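Local atomic coordinates of okadaic acid binding protein 2-alpha (Halichondria okadai, PDB entry 4WRI), a protein that binds the cytotoxin okadaic acid and is implicated in the accumulation of this toxin by the sponge that makes the protein. Residues A[15-20]-A[170-175]. Sequence-based numbering, arbitrary orientation.
Sequences RKMRTV and LFFFTD
Phe172 and Lys16 lie side by side with their side chains running antiparallel, an instance of how a buried lysine can pair a greasy shaft with a polar tip. Phe172 reaches out with CG anti to its own N (chi1 175°), which carries the ring across to segment 15-20. Lys16 lays its methylenes against it, CD standing 4.2 Å from the ring centroid in an off-centre CH-pi contact. At the ring's edge, close to its plane, Val20 CG2 touches Phe172 CE2 at 3.6 Å. A bend at chi3 (-64°) brings the Lys16 ammonium to the carbonyl end of the helix, where NZ donates to Phe172 O at 2.8 Å from above the carbonyl plane. Phe173 follows, with Phe172 CD2 sitting over one face of its ring, toward the rim. Met17, bent at chi2 and chi3, comes in across Phe173, with CE 3.7 Å from Phe173 CD1 and the sulfur obliquely placed in a Met-aromatic contact. The final turn completes the polar half. Asp175, whose CB lies over the centre of one face of the Phe171 ring one turn back, offers its O to Lys16 NZ at 2.7 Å. One water, 2.7 Å from Lys16 NZ, accepts from it and bridges to Asp175 OD2, which also takes the backbone N-H of Asn178. Three acceptors thus grip the buried amine, and the negative end of the helix dipole probably favours its charged form. The long helix 11-27 and the short helix 169-174 meet here with local axes 10.0 Å apart at 114°; helix 86-96 packs on Met17 and Val20, while Phe173 also touches the bound okadaic acid, linking this interhelical core to the toxin pocket.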
loop_
_atom_site.group_PDB
_atom_site.type_symbol
_atom_site.label_atom_id
_atom_site.label_comp_id
_atom_site.label_asym_id
_atom_site.label_seq_id
_atom_site.Cartn_x
_atom_site.Cartn_y
_atom_site.Cartn_z
ATOM N N ARG A 15 2.390 2.981 -13.558
ATOM C CA ARG A 15 2.137 4.237 -12.898
ATOM C C ARG A 15 1.585 4.003 -11.503
ATOM O O ARG A 15 1.971 4.697 -10.562
ATOM C CB ARG A 15 1.130 5.051 -13.705
ATOM C CG ARG A 15 0.926 6.457 -13.188
ATOM C CD ARG A 15 -0.063 7.206 -14.062
ATOM N NE ARG A 15 -0.294 8.544 -13.560
ATOM C CZ ARG A 15 -1.349 9.290 -13.882
ATOM N NH1 ARG A 15 -2.256 8.815 -14.721
ATOM N NH2 ARG A 15 -1.498 10.498 -13.364
ATOM N N LYS A 16 0.674 3.049 -11.370
ATOM C CA LYS A 16 0.191 2.715 -10.035
ATOM C C LYS A 16 1.360 2.239 -9.141
ATOM O O LYS A 16 1.440 2.642 -7.957
ATOM C CB LYS A 16 -0.931 1.676 -10.094
ATOM C CG LYS A 16 -2.244 2.212 -10.653
ATOM C CD LYS A 16 -3.369 1.185 -10.554
ATOM C CE LYS A 16 -3.134 -0.071 -11.399
ATOM N NZ LYS A 16 -4.274 -1.040 -11.249
ATOM N N MET A 17 2.274 1.426 -9.668
ATOM C CA MET A 17 3.373 0.948 -8.832
ATOM C C MET A 17 4.358 2.059 -8.486
ATOM O O MET A 17 4.908 2.079 -7.375
ATOM C CB MET A 17 4.069 -0.262 -9.446
ATOM C CG MET A 17 3.172 -1.469 -9.542
ATOM S SD MET A 17 2.416 -2.026 -7.976
ATOM C CE MET A 17 0.747 -1.357 -8.065
ATOM N N ARG A 18 4.580 3.004 -9.394
ATOM C CA ARG A 18 5.371 4.184 -9.053
ATOM C C ARG A 18 4.688 4.960 -7.933
ATOM O O ARG A 18 5.350 5.596 -7.109
ATOM C CB ARG A 18 5.582 5.093 -10.270
ATOM C CG ARG A 18 6.468 4.464 -11.344
ATOM C CD ARG A 18 6.902 5.524 -12.362
ATOM N NE ARG A 18 5.806 5.985 -13.215
ATOM C CZ ARG A 18 5.353 5.338 -14.295
ATOM N NH1 ARG A 18 5.863 4.166 -14.664
ATOM N NH2 ARG A 18 4.364 5.888 -14.994
ATOM N N THR A 19 3.359 4.910 -7.891
ATOM C CA THR A 19 2.605 5.614 -6.849
ATOM C C THR A 19 2.815 4.936 -5.484
ATOM O O THR A 19 2.851 5.594 -4.461
ATOM C CB THR A 19 1.114 5.693 -7.237
ATOM O OG1 THR A 19 1.001 6.418 -8.480
ATOM C CG2 THR A 19 0.278 6.393 -6.171
ATOM N N VAL A 20 2.957 3.618 -5.482
ATOM C CA VAL A 20 3.322 2.901 -4.265
ATOM C C VAL A 20 4.721 3.289 -3.797
ATOM O O VAL A 20 4.951 3.511 -2.611
ATOM C CB VAL A 20 3.305 1.389 -4.512
ATOM C CG1 VAL A 20 3.798 0.632 -3.281
ATOM C CG2 VAL A 20 1.904 0.914 -4.906
ATOM N N LEU A 170 -6.965 -4.720 -3.873
ATOM C CA LEU A 170 -6.588 -5.797 -4.777
ATOM C C LEU A 170 -6.749 -5.316 -6.222
ATOM O O LEU A 170 -5.891 -5.597 -7.069
ATOM C CB LEU A 170 -7.412 -7.057 -4.499
ATOM C CG LEU A 170 -6.960 -8.251 -5.334
ATOM C CD1 LEU A 170 -5.533 -8.621 -4.983
ATOM C CD2 LEU A 170 -7.916 -9.408 -5.072
ATOM N N PHE A 171 -7.821 -4.577 -6.512
ATOM C CA PHE A 171 -7.973 -3.944 -7.823
ATOM C C PHE A 171 -6.772 -3.061 -8.134
ATOM O O PHE A 171 -6.179 -3.121 -9.222
ATOM C CB PHE A 171 -9.262 -3.117 -7.877
ATOM C CG PHE A 171 -9.409 -2.282 -9.127
ATOM C CD1 PHE A 171 -8.789 -1.047 -9.248
ATOM C CD2 PHE A 171 -10.176 -2.746 -10.195
ATOM C CE1 PHE A 171 -8.924 -0.276 -10.397
ATOM C CE2 PHE A 171 -10.320 -1.968 -11.347
ATOM C CZ PHE A 171 -9.688 -0.748 -11.447
ATOM N N PHE A 172 -6.409 -2.210 -7.189
ATOM C CA PHE A 172 -5.295 -1.295 -7.392
ATOM C C PHE A 172 -4.011 -2.053 -7.749
ATOM O O PHE A 172 -3.289 -1.663 -8.674
ATOM C CB PHE A 172 -5.090 -0.424 -6.147
ATOM C CG PHE A 172 -3.889 0.447 -6.250
ATOM C CD1 PHE A 172 -3.973 1.694 -6.824
ATOM C CD2 PHE A 172 -2.648 -0.005 -5.804
ATOM C CE1 PHE A 172 -2.839 2.492 -6.959
ATOM C CE2 PHE A 172 -1.536 0.778 -5.946
ATOM C CZ PHE A 172 -1.618 2.029 -6.520
ATOM N N PHE A 173 -3.712 -3.121 -7.017
ATOM C CA PHE A 173 -2.446 -3.827 -7.215
ATOM C C PHE A 173 -2.424 -4.735 -8.433
ATOM O O PHE A 173 -1.354 -5.124 -8.872
ATOM C CB PHE A 173 -2.021 -4.611 -5.961
ATOM C CG PHE A 173 -1.202 -3.794 -4.996
ATOM C CD1 PHE A 173 0.164 -3.621 -5.202
ATOM C CD2 PHE A 173 -1.797 -3.199 -3.898
ATOM C CE1 PHE A 173 0.927 -2.858 -4.315
ATOM C CE2 PHE A 173 -1.041 -2.419 -3.015
ATOM C CZ PHE A 173 0.316 -2.249 -3.235
ATOM N N THR A 174 -3.579 -5.043 -9.016
ATOM C CA THR A 174 -3.619 -6.036 -10.094
ATOM C C THR A 174 -4.269 -5.590 -11.401
ATOM O O THR A 174 -3.877 -6.086 -12.458
ATOM C CB THR A 174 -4.298 -7.337 -9.657
ATOM O OG1 THR A 174 -5.676 -7.084 -9.357
ATOM C CG2 THR A 174 -3.596 -7.949 -8.430
ATOM N N ASP A 175 -5.250 -4.695 -11.365
ATOM C CA ASP A 175 -5.939 -4.326 -12.600
ATOM C C ASP A 175 -5.002 -3.661 -13.614
ATOM O O ASP A 175 -4.122 -2.890 -13.248
ATOM C CB ASP A 175 -7.152 -3.428 -12.297
ATOM C CG ASP A 175 -7.908 -3.062 -13.554
ATOM O OD1 ASP A 175 -8.732 -3.907 -13.979
ATOM O OD2 ASP A 175 -7.652 -1.992 -14.121
HETATM O O HOH W 1 -6.273 -0.067 -12.752
#